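Local coordinates for protein neutral ceramidase (Pseudomonas aeruginosa, PDB 2ZWS) that hydrolyses the N-acyl linkage of ceramides to sphingosine and free fatty acid with the help of zinc, and also catalyses the reverse synthesis, at residues A[521-530]-A[540-548]. Numbering follows the deposited sequence. Where two conformers were deposited one is given.
Sequences KSFGDVLQQP and VTVAFVTGH
Val-545 projects from its strand into the bend of 521-530, and its two methyls part there. CG1, anti to the backbone N (chi1 175°), lies against Ser-522 O and the CA of Phe-523, whereas CG2 meets Leu-527 CD2 at 3.7 Å, the two side chains crossing at about a right angle. The bend is a type II turn from Ser-522 to Asp-525, with Gly-524 at its third position; the Asp-525 carboxylate takes Ser-522 N on OD2, from above its plane. Two backbone bonds tie the turn to Val-545: Gly-524 N to Val-545 O (2.8 Å) and Val-545 N to Asp-525 O (2.9 Å), the latter nearly in line with the carbonyl. Next comes a classic beta bulge: Leu-527 and Gln-528 both face Ala-543, so the register slips by one between the Val-526/Phe-544 and Gln-528/Ala-543 pairs; Leu-527 N (2.7 Å) and Gln-528 N (3.2 Å) reach Ala-543 O from one face of its plane. This bulged edge strand of the C-terminal domain's beta-sandwich pairs antiparallel with 540-545, whose other side bonds to strand 595-603. Val-526 and Phe-544 point the same way, Val-526 CG2 lying 3.6 Å from Phe-544 CE1, while Gly-524 O sits at the ring's edge, in plane. Farther along, the extended Gln-528 side chain crosses Thr-541, its NE2 making a weak, bent bond to Thr-541 O (3.1 Å, 127°). Pro-530 CD rests on Val-542 CG1 at 3.7 Å.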
ATOM      1  N   LYS A 521      -8.953 -33.760  20.589  1.00 21.59           N
ATOM      2  CA  LYS A 521      -9.949 -32.813  20.076  1.00 21.17           C
ATOM      3  C   LYS A 521     -10.055 -32.902  18.552  1.00 20.68           C
ATOM      4  O   LYS A 521      -9.336 -33.682  17.910  1.00 21.18           O
ATOM      5  CB  LYS A 521      -9.586 -31.375  20.517  1.00 21.41           C
ATOM      6  CG  LYS A 521      -9.423 -31.210  22.014  1.00 21.95           C
ATOM      7  CD  LYS A 521      -9.346 -29.745  22.438  1.00 21.81           C
ATOM      8  CE  LYS A 521      -8.756 -29.600  23.841  1.00 25.03           C
ATOM      9  NZ  LYS A 521      -9.626 -30.209  24.878  1.00 27.82           N
ATOM     10  N   SER A 522     -10.966 -32.116  17.974  1.00 20.11           N
ATOM     11  CA  SER A 522     -11.090 -32.042  16.519  0.50 19.89           C
ATOM     12  C   SER A 522     -10.918 -30.602  16.054  1.00 19.44           C
ATOM     13  O   SER A 522     -11.157 -29.667  16.828  1.00 19.50           O
ATOM     14  CB  SER A 522     -12.439 -32.596  16.039  0.50 20.73           C
ATOM     15  OG  SER A 522     -13.526 -31.760  16.405  0.50 22.41           O
ATOM     16  N   PHE A 523     -10.517 -30.433  14.795  1.00 18.74           N
ATOM     17  CA  PHE A 523     -10.414 -29.084  14.229  1.00 18.56           C
ATOM     18  C   PHE A 523     -11.751 -28.366  14.415  1.00 18.25           C
ATOM     19  O   PHE A 523     -12.798 -28.948  14.180  1.00 19.21           O
ATOM     20  CB  PHE A 523     -10.077 -29.133  12.734  1.00 17.81           C
ATOM     21  CG  PHE A 523      -8.694 -29.595  12.426  1.00 17.92           C
ATOM     22  CD1 PHE A 523      -7.591 -28.894  12.888  1.00 16.49           C
ATOM     23  CD2 PHE A 523      -8.481 -30.737  11.648  1.00 16.91           C
ATOM     24  CE1 PHE A 523      -6.297 -29.333  12.611  1.00 18.19           C
ATOM     25  CE2 PHE A 523      -7.187 -31.183  11.365  1.00 18.03           C
ATOM     26  CZ  PHE A 523      -6.096 -30.459  11.827  1.00 18.44           C
ATOM     27  N   GLY A 524     -11.741 -27.092  14.802  1.00 18.40           N
ATOM     28  CA  GLY A 524     -12.995 -26.353  15.014  1.00 17.90           C
ATOM     29  C   GLY A 524     -13.565 -26.414  16.431  1.00 18.19           C
ATOM     30  O   GLY A 524     -14.473 -25.648  16.786  1.00 18.16           O
ATOM     31  N   ASP A 525     -13.019 -27.300  17.266  1.00 18.84           N
ATOM     32  CA  ASP A 525     -13.470 -27.370  18.648  1.00 19.37           C
ATOM     33  C   ASP A 525     -13.182 -26.045  19.363  1.00 19.10           C
ATOM     34  O   ASP A 525     -12.151 -25.404  19.136  1.00 18.65           O
ATOM     35  CB  ASP A 525     -12.790 -28.533  19.386  1.00 19.44           C
ATOM     36  CG  ASP A 525     -13.433 -29.895  19.091  1.00 22.10           C
ATOM     37  OD1 ASP A 525     -14.408 -29.974  18.290  1.00 24.75           O
ATOM     38  OD2 ASP A 525     -12.951 -30.890  19.681  1.00 23.96           O
ATOM     39  N   VAL A 526     -14.104 -25.634  20.221  1.00 18.86           N
ATOM     40  CA  VAL A 526     -13.933 -24.414  21.012  1.00 18.37           C
ATOM     41  C   VAL A 526     -13.028 -24.666  22.229  1.00 18.98           C
ATOM     42  O   VAL A 526     -13.334 -25.522  23.087  1.00 20.02           O
ATOM     43  CB  VAL A 526     -15.278 -23.793  21.434  1.00 18.66           C
ATOM     44  CG1 VAL A 526     -15.046 -22.540  22.260  1.00 19.48           C
ATOM     45  CG2 VAL A 526     -16.088 -23.450  20.202  1.00 18.81           C
ATOM     46  N   LEU A 527     -11.933 -23.908  22.293  1.00 18.13           N
ATOM     47  CA  LEU A 527     -10.999 -23.933  23.411  1.00 18.20           C
ATOM     48  C   LEU A 527     -11.375 -22.960  24.520  1.00 18.92           C
ATOM     49  O   LEU A 527     -11.107 -23.223  25.700  1.00 19.28           O
ATOM     50  CB  LEU A 527      -9.576 -23.642  22.926  1.00 18.05           C
ATOM     51  CG  LEU A 527      -8.998 -24.646  21.912  1.00 16.38           C
ATOM     52  CD1 LEU A 527      -7.718 -24.088  21.278  1.00 15.65           C
ATOM     53  CD2 LEU A 527      -8.711 -25.993  22.631  1.00 17.89           C
ATOM     54  N   GLN A 528     -11.951 -21.822  24.133  1.00 18.29           N
ATOM     55  CA  GLN A 528     -12.380 -20.801  25.079  1.00 18.23           C
ATOM     56  C   GLN A 528     -13.729 -20.269  24.640  1.00 17.88           C
ATOM     57  O   GLN A 528     -13.817 -19.630  23.585  1.00 16.63           O
ATOM     58  CB  GLN A 528     -11.384 -19.644  25.140  1.00 18.72           C
ATOM     59  CG  GLN A 528     -11.807 -18.530  26.102  1.00 20.03           C
ATOM     60  CD  GLN A 528     -10.677 -17.585  26.399  1.00 24.87           C
ATOM     61  OE1 GLN A 528      -9.521 -17.994  26.480  1.00 28.91           O
ATOM     62  NE2 GLN A 528     -10.998 -16.315  26.571  1.00 26.29           N
ATOM     63  N   GLN A 529     -14.759 -20.566  25.427  1.00 18.20           N
ATOM     64  CA  GLN A 529     -16.105 -20.069  25.178  1.00 18.06           C
ATOM     65  C   GLN A 529     -16.231 -18.642  25.681  1.00 18.33           C
ATOM     66  O   GLN A 529     -15.512 -18.239  26.591  1.00 18.63           O
ATOM     67  CB  GLN A 529     -17.160 -20.965  25.863  1.00 18.56           C
ATOM     68  CG  GLN A 529     -17.237 -22.383  25.284  1.00 19.02           C
ATOM     69  CD  GLN A 529     -18.042 -22.503  23.993  1.00 20.84           C
ATOM     70  OE1 GLN A 529     -18.473 -21.502  23.415  1.00 20.07           O
ATOM     71  NE2 GLN A 529     -18.217 -23.749  23.515  1.00 19.97           N
ATOM     72  N   PRO A 530     -17.172 -17.875  25.098  1.00 19.21           N
ATOM     73  CA  PRO A 530     -17.452 -16.538  25.610  1.00 19.87           C
ATOM     74  C   PRO A 530     -18.143 -16.619  26.968  1.00 21.10           C
ATOM     75  O   PRO A 530     -18.770 -17.646  27.278  1.00 21.05           O
ATOM     76  CB  PRO A 530     -18.438 -15.982  24.583  1.00 19.99           C
ATOM     77  CG  PRO A 530     -19.125 -17.210  24.028  1.00 18.92           C
ATOM     78  CD  PRO A 530     -18.054 -18.236  23.968  1.00 19.20           C
ATOM     79  N   VAL A 540     -14.914  -9.315  23.754  1.00 17.61           N
ATOM     80  CA  VAL A 540     -15.201 -10.761  23.771  1.00 17.44           C
ATOM     81  C   VAL A 540     -13.979 -11.491  23.186  1.00 16.63           C
ATOM     82  O   VAL A 540     -13.531 -11.144  22.088  1.00 17.15           O
ATOM     83  CB  VAL A 540     -16.451 -11.097  22.904  1.00 17.41           C
ATOM     84  CG1 VAL A 540     -16.773 -12.612  22.917  1.00 16.79           C
ATOM     85  CG2 VAL A 540     -17.658 -10.293  23.366  1.00 18.75           C
ATOM     86  N   THR A 541     -13.433 -12.468  23.916  1.00 16.11           N
ATOM     87  CA  THR A 541     -12.327 -13.284  23.386  0.50 16.19           C
ATOM     88  C   THR A 541     -12.689 -14.761  23.461  1.00 15.59           C
ATOM     89  O   THR A 541     -13.095 -15.288  24.514  1.00 16.62           O
ATOM     90  CB  THR A 541     -10.934 -12.996  24.054  0.50 16.66           C
ATOM     91  OG1 THR A 541      -9.881 -13.715  23.376  0.50 17.38           O
ATOM     92  CG2 THR A 541     -10.928 -13.395  25.491  0.50 17.27           C
ATOM     93  N   VAL A 542     -12.573 -15.410  22.310  1.00 14.47           N
ATOM     94  CA  VAL A 542     -12.827 -16.837  22.191  1.00 14.46           C
ATOM     95  C   VAL A 542     -11.680 -17.503  21.431  1.00 13.72           C
ATOM     96  O   VAL A 542     -10.811 -16.815  20.876  1.00 15.05           O
ATOM     97  CB  VAL A 542     -14.166 -17.120  21.463  1.00 14.27           C
ATOM     98  CG1 VAL A 542     -15.353 -16.461  22.201  1.00 16.58           C
ATOM     99  CG2 VAL A 542     -14.102 -16.681  19.983  1.00 15.50           C
ATOM    100  N   ALA A 543     -11.677 -18.838  21.382  1.00 14.47           N
ATOM    101  CA  ALA A 543     -10.558 -19.521  20.724  1.00 14.45           C
ATOM    102  C   ALA A 543     -10.980 -20.893  20.259  1.00 14.96           C
ATOM    103  O   ALA A 543     -11.794 -21.541  20.937  1.00 15.14           O
ATOM    104  CB  ALA A 543      -9.343 -19.633  21.649  1.00 14.40           C
ATOM    105  N   PHE A 544     -10.382 -21.334  19.151  1.00 14.43           N
ATOM    106  CA  PHE A 544     -10.730 -22.606  18.477  1.00 14.96           C
ATOM    107  C   PHE A 544      -9.474 -23.385  18.101  1.00 15.31           C
ATOM    108  O   PHE A 544      -8.439 -22.788  17.810  1.00 15.92           O
ATOM    109  CB  PHE A 544     -11.412 -22.325  17.141  1.00 14.71           C
ATOM    110  CG  PHE A 544     -12.716 -21.587  17.240  1.00 14.78           C
ATOM    111  CD1 PHE A 544     -13.933 -22.267  17.192  1.00 17.00           C
ATOM    112  CD2 PHE A 544     -12.720 -20.197  17.370  1.00 17.76           C
ATOM    113  CE1 PHE A 544     -15.120 -21.567  17.248  1.00 17.15           C
ATOM    114  CE2 PHE A 544     -13.913 -19.499  17.455  1.00 16.80           C
ATOM    115  CZ  PHE A 544     -15.123 -20.190  17.376  1.00 17.08           C
ATOM    116  N   VAL A 545      -9.572 -24.721  18.085  1.00 14.99           N
ATOM    117  CA  VAL A 545      -8.544 -25.586  17.474  1.00 15.51           C
ATOM    118  C   VAL A 545      -8.577 -25.287  15.978  1.00 15.29           C
ATOM    119  O   VAL A 545      -9.651 -25.299  15.379  1.00 15.51           O
ATOM    120  CB  VAL A 545      -8.892 -27.083  17.713  1.00 15.12           C
ATOM    121  CG1 VAL A 545      -7.922 -27.986  17.004  1.00 17.57           C
ATOM    122  CG2 VAL A 545      -8.929 -27.394  19.205  1.00 16.12           C
ATOM    123  N   THR A 546      -7.428 -25.012  15.365  1.00 14.86           N
ATOM    124  CA  THR A 546      -7.424 -24.603  13.961  0.50 16.03           C
ATOM    125  C   THR A 546      -6.346 -25.296  13.137  1.00 15.63           C
ATOM    126  O   THR A 546      -5.662 -26.211  13.624  1.00 15.63           O
ATOM    127  CB  THR A 546      -7.253 -23.076  13.830  0.50 16.29           C
ATOM    128  OG1 THR A 546      -8.014 -22.423  14.838  0.50 19.39           O
ATOM    129  CG2 THR A 546      -7.749 -22.620  12.480  0.50 15.92           C
ATOM    130  N   GLY A 547      -6.214 -24.871  11.874  1.00 15.62           N
ATOM    131  CA  GLY A 547      -5.089 -25.242  11.017  1.00 15.77           C
ATOM    132  C   GLY A 547      -4.421 -23.972  10.484  1.00 16.12           C
ATOM    133  O   GLY A 547      -4.944 -22.854  10.610  1.00 16.75           O
ATOM    134  N   HIS A 548      -3.259 -24.152   9.881  1.00 16.38           N
ATOM    135  CA  HIS A 548      -2.415 -23.045   9.439  1.00 15.94           C
ATOM    136  C   HIS A 548      -3.067 -22.150   8.359  1.00 15.64           C
ATOM    137  O   HIS A 548      -3.488 -22.651   7.328  1.00 16.18           O
ATOM    138  CB  HIS A 548      -1.132 -23.624   8.872  1.00 15.94           C
ATOM    139  CG  HIS A 548       0.034 -22.697   8.972  1.00 15.48           C
ATOM    140  ND1 HIS A 548       0.042 -21.435   8.407  1.00 15.98           N
ATOM    141  CD2 HIS A 548       1.226 -22.836   9.598  1.00 16.03           C
ATOM    142  CE1 HIS A 548       1.200 -20.853   8.666  1.00 17.27           C
ATOM    143  NE2 HIS A 548       1.934 -21.679   9.392  1.00 17.34           N
TER